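Local structure of lipid II:glycine glycyltransferase (Staphylococcus aureus, 6SNR) at residues A104-P109 against E387-L392; L69-R74 against Y141-M146; A85-L90 against K124-K129; Q52-L57 against G75-Y80. The protein probably transfers the first glycine of the pentaglycine interpeptide bridge from glycyl-tRNA to the lysine side chain of membrane-bound lipid II. One frame throughout, in Å; residues are numbered along the deposited sequence.

Contact 1 of 4, residues A104-P109 against E387-L392; sequences AIKIDP and EFDYIL
Lys106 reaches across to Glu387 and Asp389 and ties together two antiparallel strands, 104-107 and 388-391, whose axes run at 164°. Its chain leaves with CG anti to the backbone N (chi1 178°), then turns at chi3 and chi4, which carries the ammonium group back over the neighbouring strand. There Asp389 OD1 receives Lys106 NZ at 2.7 Å on its syn lone pair, while Asp389 OD2 takes part only weakly. The second salt bridge, Lys106 NZ to Glu387 OE2, measures 2.8 Å and arrives from above the carboxylate plane, 51° out of it. The aliphatic part of the lysine packs as well, with its CG 3.7 Å from Glu387 CG.

On the other face of the sheet, Ile105 lies against Tyr390, CB to CB 4.3 Å. The pair is hydrogen-bonded, with Tyr390 N to Ile105 O at 2.8 Å, and the return bond from Ile105 N to Tyr390 O is nearly as short. Ile107 and Phe388, two residues along, form the next hydrogen-bonded pair, and Ile107 CG1 comes 3.8 Å from Phe388 CB. Ala104 meets mainly the Tyr390 carbonyl and Leu392: its CA approaches Tyr390 O at 3.3 Å in a CA-H...O contact.

Glu401 also forms a salt bridge with Lys106, and Tyr397 holds Asp389 OD2. A single buried ammonium group thus answers several carboxylates, which probably favours its charged form. Asp108 and Glu387, whose carboxylates come near each other, share a bridging water that donates to both and probably softens their mutual repulsion; Asp108 is bonded to Tyr71 besides.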
loop_
_atom_site.group_PDB
_atom_site.type_symbol
_atom_site.label_atom_id
_atom_site.label_comp_id
_atom_site.label_asym_id
_atom_site.label_seq_id
_atom_site.Cartn_x
_atom_site.Cartn_y
_atom_site.Cartn_z
ATOM N N ALA A 104 17.903 13.868 -20.729
ATOM C CA ALA A 104 17.350 14.677 -19.639
ATOM C C ALA A 104 17.511 13.933 -18.296
ATOM O O ALA A 104 17.708 12.713 -18.325
ATOM C CB ALA A 104 15.847 14.917 -19.878
ATOM N N ILE A 105 17.372 14.713 -17.242
ATOM C CA ILE A 105 17.297 14.254 -15.846
ATOM C C ILE A 105 15.879 14.597 -15.379
ATOM O O ILE A 105 15.503 15.754 -15.275
ATOM C CB ILE A 105 18.290 14.979 -14.937
ATOM C CG1 ILE A 105 19.726 14.649 -15.359
ATOM C CG2 ILE A 105 18.054 14.612 -13.460
ATOM C CD1 ILE A 105 20.709 15.642 -14.809
ATOM N N LYS A 106 15.133 13.547 -15.073
ATOM C CA LYS A 106 13.710 13.667 -14.719
ATOM C C LYS A 106 13.563 13.399 -13.228
ATOM O O LYS A 106 13.998 12.322 -12.755
ATOM C CB LYS A 106 12.903 12.647 -15.516
ATOM C CG LYS A 106 11.372 12.634 -15.190
ATOM C CD LYS A 106 10.657 11.624 -16.021
ATOM C CE LYS A 106 10.709 11.928 -17.499
ATOM N NZ LYS A 106 10.052 13.219 -17.870
ATOM N N ILE A 107 12.875 14.308 -12.523
ATOM C CA ILE A 107 12.647 14.090 -11.086
ATOM C C ILE A 107 11.156 14.282 -10.752
ATOM O O ILE A 107 10.399 14.882 -11.532
ATOM C CB ILE A 107 13.461 15.036 -10.210
ATOM C CG1 ILE A 107 12.937 16.490 -10.341
ATOM C CG2 ILE A 107 14.967 14.996 -10.522
ATOM C CD1 ILE A 107 13.559 17.454 -9.396
ATOM N N ASP A 108 10.740 13.722 -9.608
ATOM C CA ASP A 108 9.317 13.727 -9.221
ATOM C C ASP A 108 9.182 13.497 -7.698
ATOM O O ASP A 108 8.574 12.503 -7.265
ATOM C CB ASP A 108 8.433 12.769 -10.075
ATOM C CG ASP A 108 8.909 11.346 -10.164
ATOM O OD1 ASP A 108 9.989 10.995 -9.636
ATOM O OD2 ASP A 108 8.274 10.527 -10.818
ATOM N N PRO A 109 9.748 14.389 -6.889
ATOM C CA PRO A 109 9.841 14.116 -5.472
ATOM C C PRO A 109 8.467 14.143 -4.793
ATOM O O PRO A 109 7.535 14.766 -5.305
ATOM C CB PRO A 109 10.732 15.228 -4.963
ATOM C CG PRO A 109 10.479 16.375 -5.905
ATOM C CD PRO A 109 10.319 15.692 -7.227
ATOM N N GLU A 387 6.268 16.464 -11.905
ATOM C CA GLU A 387 7.409 15.953 -12.640
ATOM C C GLU A 387 8.160 17.105 -13.278
ATOM O O GLU A 387 7.538 18.018 -13.840
ATOM C CB GLU A 387 6.940 14.943 -13.685
ATOM C CG GLU A 387 8.060 14.191 -14.382
ATOM C CD GLU A 387 7.498 13.118 -15.260
ATOM O OE1 GLU A 387 6.987 12.091 -14.744
ATOM O OE2 GLU A 387 7.578 13.250 -16.483
ATOM N N PHE A 388 9.499 17.078 -13.195
ATOM C CA PHE A 388 10.345 18.145 -13.709
ATOM C C PHE A 388 11.508 17.527 -14.485
ATOM O O PHE A 388 12.064 16.502 -14.083
ATOM C CB PHE A 388 10.973 18.939 -12.548
ATOM C CG PHE A 388 9.972 19.573 -11.605
ATOM C CD1 PHE A 388 9.344 18.827 -10.638
ATOM C CD2 PHE A 388 9.679 20.936 -11.688
ATOM C CE1 PHE A 388 8.407 19.390 -9.817
ATOM C CE2 PHE A 388 8.761 21.514 -10.820
ATOM C CZ PHE A 388 8.119 20.732 -9.894
ATOM N N ASP A 389 11.920 18.188 -15.575
ATOM C CA ASP A 389 13.003 17.692 -16.410
ATOM C C ASP A 389 14.077 18.764 -16.536
ATOM O O ASP A 389 13.766 19.921 -16.805
ATOM C CB ASP A 389 12.516 17.314 -17.797
ATOM C CG ASP A 389 11.536 16.180 -17.782
ATOM O OD1 ASP A 389 11.952 15.102 -17.332
ATOM O OD2 ASP A 389 10.398 16.342 -18.283
ATOM N N TYR A 390 15.330 18.376 -16.310
ATOM C CA TYR A 390 16.495 19.221 -16.620
ATOM C C TYR A 390 16.985 18.685 -17.951
ATOM O O TYR A 390 17.483 17.563 -18.065
ATOM C CB TYR A 390 17.560 19.167 -15.537
ATOM C CG TYR A 390 18.698 20.114 -15.819
ATOM C CD1 TYR A 390 19.735 19.721 -16.641
ATOM C CD2 TYR A 390 18.732 21.393 -15.268
ATOM C CE1 TYR A 390 20.775 20.591 -16.923
ATOM C CE2 TYR A 390 19.793 22.259 -15.536
ATOM C CZ TYR A 390 20.796 21.840 -16.381
ATOM O OH TYR A 390 21.873 22.674 -16.668
ATOM N N ILE A 391 16.774 19.463 -19.035
ATOM C CA ILE A 391 16.912 18.921 -20.358
ATOM C C ILE A 391 18.377 19.061 -20.819
ATOM O O ILE A 391 18.935 20.170 -20.762
ATOM C CB ILE A 391 15.950 19.614 -21.383
ATOM C CG1 ILE A 391 14.501 19.349 -20.971
ATOM C CG2 ILE A 391 16.223 19.127 -22.801
ATOM C CD1 ILE A 391 13.490 20.268 -21.641
ATOM N N LEU A 392 18.947 17.950 -21.270
ATOM C CA LEU A 392 20.339 17.867 -21.725
ATOM C C LEU A 392 20.465 17.871 -23.230
ATOM O O LEU A 392 21.474 18.330 -23.778
ATOM C CB LEU A 392 21.012 16.609 -21.151
ATOM C CG LEU A 392 21.075 16.610 -19.639
ATOM C CD1 LEU A 392 21.457 15.236 -19.113
ATOM C CD2 LEU A 392 21.962 17.707 -19.080
HETATM O O HOH W 1 6.178 11.312 -12.282
#

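Contact 2 of 4, residues L69-R74 against Y141-M146; sequences LCYISR and YIQPRM
Tyr71 meets Ile142 and Gln143 in two different ways, one over its ring face and one at its edge. The Ile142 CD1 methyl sits over the middle of the ring, 3.8 Å from the centroid and 12° off the normal, a CH-pi contact. Ile142 CG2 adds a touch at the phenol end, 3.7 Å from Tyr71 OH. On the opposite ring face lies Ser73 CB, offset toward the rim.

Gln143 comes in near the ring plane, and its amide is tilted from the ring by just 9°. With the chain bent at chi2 (-61°), its NE2 swings to the phenol and donates to Tyr71 OH over 3.0 Å. Asp108 bonds the same hydroxyl, so two polar partners fix the phenol.

Arg74 grips the loop farther on. Its NH2 donates to Pro144 O at 2.9 Å, the oxygen lying close to the guanidinium plane and the nitrogen in the carbonyl plane. Gln143 CB covers one guanidinium face, 3.6 Å from Arg74 NH2. One water links Arg74 NH1 with Pro144 O, and another donates to Gln143 OE1 and is only weakly bonded to Arg74 NH2.

In the fold, strand 68-78 lies between strands 50-61 and 102-107 of one mixed sheet, whereas the 141-146 loop leads into strand 146-151 of the other. Glu387, just before strand 388-391, holds Ile142 N, so the contact lies where the chain passes from one sheet toward the other.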
loop_
_atom_site.group_PDB
_atom_site.type_symbol
_atom_site.label_atom_id
_atom_site.label_comp_id
_atom_site.label_asym_id
_atom_site.label_seq_id
_atom_site.Cartn_x
_atom_site.Cartn_y
_atom_site.Cartn_z
ATOM N N LEU A 69 17.449 7.811 -20.810
ATOM C CA LEU A 69 16.780 8.661 -19.832
ATOM C C LEU A 69 17.432 8.465 -18.458
ATOM O O LEU A 69 17.700 7.324 -18.112
ATOM C CB LEU A 69 15.287 8.308 -19.696
ATOM C CG LEU A 69 14.496 9.131 -18.614
ATOM C CD1 LEU A 69 14.491 10.637 -18.828
ATOM C CD2 LEU A 69 13.068 8.604 -18.425
ATOM N N CYS A 70 17.707 9.555 -17.763
ATOM C CA CYS A 70 18.064 9.555 -16.332
ATOM C C CYS A 70 16.810 9.847 -15.535
ATOM O O CYS A 70 16.284 10.967 -15.557
ATOM C CB CYS A 70 19.145 10.600 -16.019
ATOM S SG CYS A 70 19.624 10.665 -14.277
ATOM N N TYR A 71 16.310 8.851 -14.791
ATOM C CA TYR A 71 15.093 9.050 -14.026
ATOM C C TYR A 71 15.382 8.860 -12.536
ATOM O O TYR A 71 15.792 7.754 -12.119
ATOM C CB TYR A 71 14.022 8.087 -14.515
ATOM C CG TYR A 71 12.683 8.149 -13.791
ATOM C CD1 TYR A 71 12.181 9.336 -13.260
ATOM C CD2 TYR A 71 11.976 6.964 -13.566
ATOM C CE1 TYR A 71 10.976 9.369 -12.546
ATOM C CE2 TYR A 71 10.764 6.986 -12.861
ATOM C CZ TYR A 71 10.271 8.191 -12.385
ATOM O OH TYR A 71 9.081 8.174 -11.647
ATOM N N ILE A 72 15.197 9.921 -11.791
ATOM C CA ILE A 72 15.409 9.966 -10.327
ATOM C C ILE A 72 14.035 9.808 -9.701
ATOM O O ILE A 72 13.392 10.788 -9.321
ATOM C CB ILE A 72 16.121 11.239 -9.840
ATOM C CG1 ILE A 72 17.415 11.480 -10.657
ATOM C CG2 ILE A 72 16.422 11.168 -8.333
ATOM C CD1 ILE A 72 18.270 12.643 -10.228
ATOM N N SER A 73 13.593 8.556 -9.609
ATOM C CA SER A 73 12.148 8.258 -9.283
ATOM C C SER A 73 11.868 8.545 -7.809
ATOM O O SER A 73 12.430 7.905 -6.884
ATOM C CB SER A 73 11.804 6.788 -9.619
ATOM O OG SER A 73 12.697 5.831 -9.000
ATOM N N ARG A 74 11.006 9.545 -7.559
ATOM C CA ARG A 74 10.725 10.077 -6.223
ATOM C C ARG A 74 11.956 10.649 -5.473
ATOM O O ARG A 74 11.964 10.772 -4.268
ATOM C CB ARG A 74 9.969 9.043 -5.370
ATOM C CG ARG A 74 8.560 8.744 -5.904
ATOM C CD ARG A 74 7.637 9.822 -5.477
ATOM N NE ARG A 74 6.227 9.547 -5.817
ATOM C CZ ARG A 74 5.443 10.328 -6.561
ATOM N NH1 ARG A 74 5.909 11.433 -7.130
ATOM N NH2 ARG A 74 4.142 9.961 -6.681
ATOM N N TYR A 141 2.815 12.211 -17.063
ATOM C CA TYR A 141 3.931 11.940 -16.183
ATOM C C TYR A 141 3.905 10.500 -15.694
ATOM O O TYR A 141 2.913 9.824 -15.771
ATOM C CB TYR A 141 3.982 12.952 -15.050
ATOM C CG TYR A 141 2.676 13.661 -14.648
ATOM C CD1 TYR A 141 1.750 13.014 -13.902
ATOM C CD2 TYR A 141 2.479 15.022 -14.924
ATOM C CE1 TYR A 141 0.615 13.644 -13.451
ATOM C CE2 TYR A 141 1.320 15.687 -14.482
ATOM C CZ TYR A 141 0.389 14.968 -13.771
ATOM O OH TYR A 141 -0.723 15.606 -13.290
ATOM N N ILE A 142 5.067 10.033 -15.185
ATOM C CA ILE A 142 5.248 8.637 -14.865
ATOM C C ILE A 142 4.487 8.170 -13.608
ATOM O O ILE A 142 3.831 7.125 -13.636
ATOM C CB ILE A 142 6.749 8.311 -14.727
ATOM C CG1 ILE A 142 7.470 8.631 -16.035
ATOM C CG2 ILE A 142 6.954 6.851 -14.338
ATOM C CD1 ILE A 142 8.992 8.428 -15.947
ATOM N N GLN A 143 4.632 8.899 -12.533
ATOM C CA GLN A 143 3.988 8.542 -11.283
ATOM C C GLN A 143 2.666 9.285 -11.142
ATOM O O GLN A 143 2.475 10.350 -11.714
ATOM C CB GLN A 143 4.853 8.876 -10.078
ATOM C CG GLN A 143 6.228 8.186 -10.054
ATOM C CD GLN A 143 6.179 6.696 -10.033
ATOM O OE1 GLN A 143 5.265 6.080 -9.440
ATOM N NE2 GLN A 143 7.168 6.054 -10.685
ATOM N N PRO A 144 1.785 8.736 -10.298
ATOM C CA PRO A 144 0.620 9.577 -9.934
ATOM C C PRO A 144 1.057 10.854 -9.222
ATOM O O PRO A 144 1.977 10.879 -8.379
ATOM C CB PRO A 144 -0.164 8.693 -8.968
ATOM C CG PRO A 144 0.321 7.282 -9.151
ATOM C CD PRO A 144 1.761 7.432 -9.632
ATOM N N ARG A 145 0.396 11.969 -9.560
ATOM C CA ARG A 145 0.634 13.247 -8.923
ATOM C C ARG A 145 -0.288 13.454 -7.732
ATOM O O ARG A 145 -0.124 14.396 -6.990
ATOM C CB ARG A 145 0.471 14.414 -9.941
ATOM C CG ARG A 145 1.001 15.719 -9.402
ATOM C CD ARG A 145 1.004 16.875 -10.412
ATOM N NE ARG A 145 -0.358 17.336 -10.709
ATOM C CZ ARG A 145 -1.036 18.175 -9.931
ATOM N NH1 ARG A 145 -0.528 18.611 -8.794
ATOM N NH2 ARG A 145 -2.274 18.524 -10.270
ATOM N N MET A 146 -1.298 12.580 -7.579
ATOM C CA MET A 146 -2.149 12.572 -6.409
ATOM C C MET A 146 -2.273 11.147 -5.909
ATOM O O MET A 146 -2.487 10.235 -6.709
ATOM C CB MET A 146 -3.552 13.149 -6.761
ATOM C CG MET A 146 -3.493 14.530 -7.333
ATOM S SD MET A 146 -5.144 15.021 -7.977
ATOM C CE MET A 146 -4.642 16.534 -8.750
HETATM O O HOH W 2 4.163 13.290 -8.386
HETATM O O HOH W 3 4.670 6.822 -6.709
#

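Contact 3 of 4, residues A85-L90 against K124-K129; sequences ALNALL and KALGFK
Leu126 pushes its two methyls and CB against helix 83-99, where Leu86, Asn87 and Leu90 receive them. Placing CG anti to the carbonyl carbon (chi1 -70°) aims its branched end at the helix. Leu126 CD1 then packs 3.7 Å from Leu86 CG, while its CB meets Leu90 CD2 at 3.9 Å, the two chains sliding past each other in opposite directions. Leu90 uses its other methyl on Phe128: Leu90 CD1 stands 4.0 Å from Phe128 CZ, approaching the ring obliquely. Leu86, Leu90 and Phe128 are buried, and with the inward side of Leu126 they make the apolar part of the contact.

The solvent side is at Asn87, which is partly exposed and has a single touch. Its ND2 meets Leu126 CD2 at 3.7 Å, the two side chains crossing at about a right angle, a van der Waals contact. The backbones keep well apart, the nearest CA pair being Asn87 and Leu126 at 7.6 Å. A Schellman motif turns the chain between Leu126 and Phe128: Gly127 has a positive phi of 103°, and its N bonds back to Lys124 O.

Helix 83-99 is the connection of a beta-alpha-beta crossover joining the parallel neighbours 68-78 and 102-107. Leu86 also rests on Phe76 of strand 68-78, and Leu90 lies on Tyr390 and Phe128 on Phe388 of strand 388-391; the contact therefore packs the end of helix 117-125 beside helix 83-99 on the same sheet.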
loop_
_atom_site.group_PDB
_atom_site.type_symbol
_atom_site.label_atom_id
_atom_site.label_comp_id
_atom_site.label_asym_id
_atom_site.label_seq_id
_atom_site.Cartn_x
_atom_site.Cartn_y
_atom_site.Cartn_z
ATOM N N ALA A 85 22.443 22.304 -1.079
ATOM C CA ALA A 85 22.387 20.853 -1.251
ATOM C C ALA A 85 21.689 20.515 -2.559
ATOM O O ALA A 85 22.096 19.597 -3.289
ATOM C CB ALA A 85 21.645 20.216 -0.079
ATOM N N LEU A 86 20.580 21.186 -2.843
ATOM C CA LEU A 86 19.892 20.951 -4.120
ATOM C C LEU A 86 20.802 21.197 -5.320
ATOM O O LEU A 86 20.889 20.351 -6.223
ATOM C CB LEU A 86 18.631 21.811 -4.226
ATOM C CG LEU A 86 17.747 21.669 -5.457
ATOM C CD1 LEU A 86 17.173 20.258 -5.619
ATOM C CD2 LEU A 86 16.633 22.705 -5.342
ATOM N N ASN A 87 21.508 22.357 -5.350
ATOM C CA ASN A 87 22.426 22.616 -6.468
ATOM C C ASN A 87 23.528 21.576 -6.598
ATOM O O ASN A 87 23.912 21.170 -7.694
ATOM C CB ASN A 87 23.061 24.015 -6.291
ATOM C CG ASN A 87 24.124 24.329 -7.333
ATOM O OD1 ASN A 87 25.324 24.438 -6.987
ATOM N ND2 ASN A 87 23.718 24.478 -8.594
ATOM N N ALA A 88 24.071 21.163 -5.457
ATOM C CA ALA A 88 25.130 20.165 -5.474
ATOM C C ALA A 88 24.668 18.822 -6.007
ATOM O O ALA A 88 25.364 18.162 -6.783
ATOM C CB ALA A 88 25.724 20.015 -4.120
ATOM N N LEU A 89 23.461 18.410 -5.599
ATOM C CA LEU A 89 22.872 17.233 -6.198
ATOM C C LEU A 89 22.692 17.338 -7.703
ATOM O O LEU A 89 23.000 16.367 -8.445
ATOM C CB LEU A 89 21.522 16.884 -5.504
ATOM C CG LEU A 89 21.655 16.341 -4.100
ATOM C CD1 LEU A 89 20.333 16.394 -3.367
ATOM C CD2 LEU A 89 22.207 14.929 -4.086
ATOM N N LEU A 90 22.181 18.482 -8.190
ATOM C CA LEU A 90 22.075 18.660 -9.663
ATOM C C LEU A 90 23.459 18.597 -10.359
ATOM O O LEU A 90 23.605 17.942 -11.374
ATOM C CB LEU A 90 21.314 19.948 -10.015
ATOM C CG LEU A 90 21.117 20.222 -11.508
ATOM C CD1 LEU A 90 20.423 19.105 -12.267
ATOM C CD2 LEU A 90 20.360 21.562 -11.692
ATOM N N LYS A 124 12.784 25.826 -10.711
ATOM C CA LYS A 124 12.647 26.725 -11.846
ATOM C C LYS A 124 13.933 27.524 -12.067
ATOM O O LYS A 124 14.411 27.602 -13.174
ATOM C CB LYS A 124 11.431 27.635 -11.678
ATOM C CG LYS A 124 11.168 28.488 -12.898
ATOM C CD LYS A 124 9.992 29.423 -12.697
ATOM C CE LYS A 124 9.568 30.006 -14.042
ATOM N NZ LYS A 124 8.444 30.969 -13.858
ATOM N N ALA A 125 14.496 28.062 -10.996
ATOM C CA ALA A 125 15.733 28.833 -11.056
ATOM C C ALA A 125 16.930 28.031 -11.544
ATOM O O ALA A 125 17.820 28.565 -12.223
ATOM C CB ALA A 125 16.020 29.451 -9.699
ATOM N N LEU A 126 16.948 26.730 -11.241
ATOM C CA LEU A 126 18.010 25.858 -11.723
ATOM C C LEU A 126 17.833 25.353 -13.169
ATOM O O LEU A 126 18.680 24.631 -13.666
ATOM C CB LEU A 126 18.143 24.647 -10.772
ATOM C CG LEU A 126 18.715 24.919 -9.375
ATOM C CD1 LEU A 126 18.505 23.720 -8.469
ATOM C CD2 LEU A 126 20.192 25.255 -9.458
ATOM N N GLY A 127 16.718 25.656 -13.827
ATOM C CA GLY A 127 16.535 25.284 -15.203
ATOM C C GLY A 127 15.629 24.095 -15.504
ATOM O O GLY A 127 15.480 23.701 -16.666
ATOM N N PHE A 128 14.999 23.538 -14.468
ATOM C CA PHE A 128 14.060 22.446 -14.663
ATOM C C PHE A 128 12.757 22.968 -15.265
ATOM O O PHE A 128 12.307 24.063 -14.919
ATOM C CB PHE A 128 13.646 21.793 -13.344
ATOM C CG PHE A 128 14.652 20.803 -12.784
ATOM C CD1 PHE A 128 14.562 19.473 -13.105
ATOM C CD2 PHE A 128 15.637 21.204 -11.886
ATOM C CE1 PHE A 128 15.476 18.542 -12.572
ATOM C CE2 PHE A 128 16.552 20.288 -11.370
ATOM C CZ PHE A 128 16.472 18.967 -11.716
ATOM N N LYS A 129 12.211 22.191 -16.163
ATOM C CA LYS A 129 10.892 22.456 -16.765
ATOM C C LYS A 129 9.842 21.543 -16.136
ATOM O O LYS A 129 10.046 20.346 -15.938
ATOM C CB LYS A 129 10.945 22.258 -18.265
ATOM C CG LYS A 129 12.132 22.964 -18.938
ATOM C CD LYS A 129 12.218 24.455 -18.637
ATOM C CE LYS A 129 13.507 25.049 -19.177
ATOM N NZ LYS A 129 13.667 26.462 -18.738
#

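Contact 4 of 4, residues Q52-L57 against G75-Y80; sequences QGVAQL and GFVVDY
Val54 and Val77 form an antiparallel hydrogen-bonded pair between the strands of a beta hairpin, 50-61 and 68-78. Both backbone groups of each valine are used: Val54 N donates to Val77 O at 3.0 Å (161° at the hydrogen), and Val77 N returns a bond of 2.9 Å to Val54 O, more bent at 149°. Val77 O takes a further CA-H...O contact from Gly53 CA at 3.3 Å. The two valine side chains lie alongside, pointing the same way, with Val54 CG2 3.9 Å from Val77 CB; helix 8-17 packs on them through Phe14.

Beyond this pair direct bonding gives way to water. A single water donates to Gln52 O at 2.6 Å and accepts from Asp79 N at 3.0 Å, bridging the strands where they separate. On the side away from 75-80, strand 50-61 has a classic beta bulge, Gln52 and Gly53 both facing Val45. The Gln52 amide is held through OE1 by Asn82, and Val78 O is taken by Asn20.

The chain just after the second strand turns back to satisfy one more acceptor: Tyr80 OH donates to Phe76 O over 2.8 Å, while Val78 CG1 lies over a face of the Tyr80 ring. The peptide bond before Phe76 is cis. The Phe76 ring meets strand 50-61 at its edge, with Ala55 CB in the ring plane, 3.7 Å from Phe76 CD1.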
loop_
_atom_site.group_PDB
_atom_site.type_symbol
_atom_site.label_atom_id
_atom_site.label_comp_id
_atom_site.label_asym_id
_atom_site.label_seq_id
_atom_site.Cartn_x
_atom_site.Cartn_y
_atom_site.Cartn_z
ATOM N N GLN A 52 23.560 15.716 3.623
ATOM C CA GLN A 52 22.418 16.665 3.545
ATOM C C GLN A 52 21.440 16.303 2.411
ATOM O O GLN A 52 20.304 16.802 2.394
ATOM C CB GLN A 52 22.882 18.124 3.415
ATOM C CG GLN A 52 23.582 18.675 4.658
ATOM C CD GLN A 52 23.894 20.155 4.523
ATOM O OE1 GLN A 52 23.234 20.886 3.773
ATOM N NE2 GLN A 52 24.910 20.613 5.249
ATOM N N GLY A 53 21.846 15.440 1.482
ATOM C CA GLY A 53 20.900 14.958 0.429
ATOM C C GLY A 53 21.476 13.788 -0.333
ATOM O O GLY A 53 22.701 13.660 -0.446
ATOM N N VAL A 54 20.603 12.938 -0.889
ATOM C CA VAL A 54 21.003 11.828 -1.716
ATOM C C VAL A 54 20.069 11.680 -2.877
ATOM O O VAL A 54 18.990 12.319 -2.905
ATOM C CB VAL A 54 21.000 10.494 -0.931
ATOM C CG1 VAL A 54 21.877 10.620 0.299
ATOM C CG2 VAL A 54 19.570 10.117 -0.520
ATOM N N ALA A 55 20.476 10.879 -3.826
ATOM C CA ALA A 55 19.603 10.518 -4.934
ATOM C C ALA A 55 20.084 9.239 -5.578
ATOM O O ALA A 55 21.286 8.971 -5.680
ATOM C CB ALA A 55 19.506 11.672 -5.934
ATOM N N GLN A 56 19.138 8.410 -5.971
ATOM C CA GLN A 56 19.354 7.244 -6.739
ATOM C C GLN A 56 18.831 7.484 -8.164
ATOM O O GLN A 56 17.669 7.810 -8.376
ATOM C CB GLN A 56 18.590 6.076 -6.122
ATOM C CG GLN A 56 18.772 4.820 -6.853
ATOM C CD GLN A 56 18.279 3.661 -6.049
ATOM O OE1 GLN A 56 17.062 3.428 -5.939
ATOM N NE2 GLN A 56 19.201 2.960 -5.458
ATOM N N LEU A 57 19.727 7.394 -9.118
ATOM C CA LEU A 57 19.464 7.645 -10.547
ATOM C C LEU A 57 19.283 6.354 -11.250
ATOM O O LEU A 57 20.130 5.433 -11.136
ATOM C CB LEU A 57 20.686 8.402 -11.172
ATOM C CG LEU A 57 20.949 9.858 -10.817
ATOM C CD1 LEU A 57 21.002 10.222 -9.364
ATOM C CD2 LEU A 57 22.257 10.277 -11.521
ATOM N N GLY A 75 12.961 11.073 -6.240
ATOM C CA GLY A 75 14.045 11.928 -5.737
ATOM C C GLY A 75 13.999 13.283 -6.398
ATOM O O GLY A 75 13.025 13.575 -7.119
ATOM N N PHE A 76 15.014 14.139 -6.179
ATOM C CA PHE A 76 16.043 13.965 -5.154
ATOM C C PHE A 76 15.485 13.898 -3.725
ATOM O O PHE A 76 14.433 14.477 -3.407
ATOM C CB PHE A 76 16.995 15.172 -5.128
ATOM C CG PHE A 76 17.482 15.673 -6.474
ATOM C CD1 PHE A 76 18.486 15.013 -7.178
ATOM C CD2 PHE A 76 16.952 16.832 -7.016
ATOM C CE1 PHE A 76 18.985 15.514 -8.352
ATOM C CE2 PHE A 76 17.440 17.344 -8.204
ATOM C CZ PHE A 76 18.464 16.695 -8.868
ATOM N N VAL A 77 16.209 13.231 -2.843
ATOM C CA VAL A 77 15.868 13.134 -1.416
ATOM C C VAL A 77 16.665 14.195 -0.665
ATOM O O VAL A 77 17.833 13.999 -0.271
ATOM C CB VAL A 77 16.070 11.734 -0.860
ATOM C CG1 VAL A 77 15.639 11.691 0.599
ATOM C CG2 VAL A 77 15.299 10.707 -1.675
ATOM N N VAL A 78 16.016 15.342 -0.518
ATOM C CA VAL A 78 16.637 16.562 -0.022
ATOM C C VAL A 78 15.544 17.518 0.446
ATOM O O VAL A 78 14.438 17.440 -0.011
ATOM C CB VAL A 78 17.541 17.223 -1.085
ATOM C CG1 VAL A 78 16.780 17.832 -2.258
ATOM C CG2 VAL A 78 18.447 18.263 -0.447
ATOM N N ASP A 79 15.891 18.403 1.365
ATOM C CA ASP A 79 15.065 19.568 1.696
ATOM C C ASP A 79 15.185 20.564 0.532
ATOM O O ASP A 79 16.271 21.096 0.290
ATOM C CB ASP A 79 15.536 20.133 3.046
ATOM C CG ASP A 79 14.778 21.381 3.486
ATOM O OD1 ASP A 79 13.930 21.911 2.728
ATOM O OD2 ASP A 79 15.062 21.834 4.622
ATOM N N TYR A 80 14.076 20.798 -0.184
ATOM C CA TYR A 80 14.050 21.632 -1.408
ATOM C C TYR A 80 14.221 23.119 -1.066
ATOM O O TYR A 80 14.452 23.917 -1.977
ATOM C CB TYR A 80 12.809 21.353 -2.286
ATOM C CG TYR A 80 12.983 20.066 -3.058
ATOM C CD1 TYR A 80 12.772 18.822 -2.446
ATOM C CD2 TYR A 80 13.461 20.063 -4.372
ATOM C CE1 TYR A 80 13.018 17.627 -3.133
ATOM C CE2 TYR A 80 13.711 18.898 -5.056
ATOM C CZ TYR A 80 13.484 17.670 -4.441
ATOM O OH TYR A 80 13.781 16.545 -5.143
HETATM O O HOH W 4 18.077 17.760 3.261
#

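In the fold
Each contact has at least one segment on one mixed sheet or a helix packed on it, in a family assigned to the acetyltransferase clan; the 141-146 side of contact 2 is a loop leading to the second sheet. Contacts 1 and 2, with centres about 9 Å apart, meet through Asp108: its OD2 lies 2.6 Å from Tyr71 OH and its OD1 2.7 Å from Arg74 N. Contact 3 joins contact 1 through the backbone, Asp389 O to Lys129 N at 2.8 Å. Contact 4 shares strand 68-78 with contact 2, and Phe76 and Val78 link it to contact 3, Leu86 CD1 to Phe76 CD2 measuring 3.7 Å. Contacts 2 and 3 do not touch.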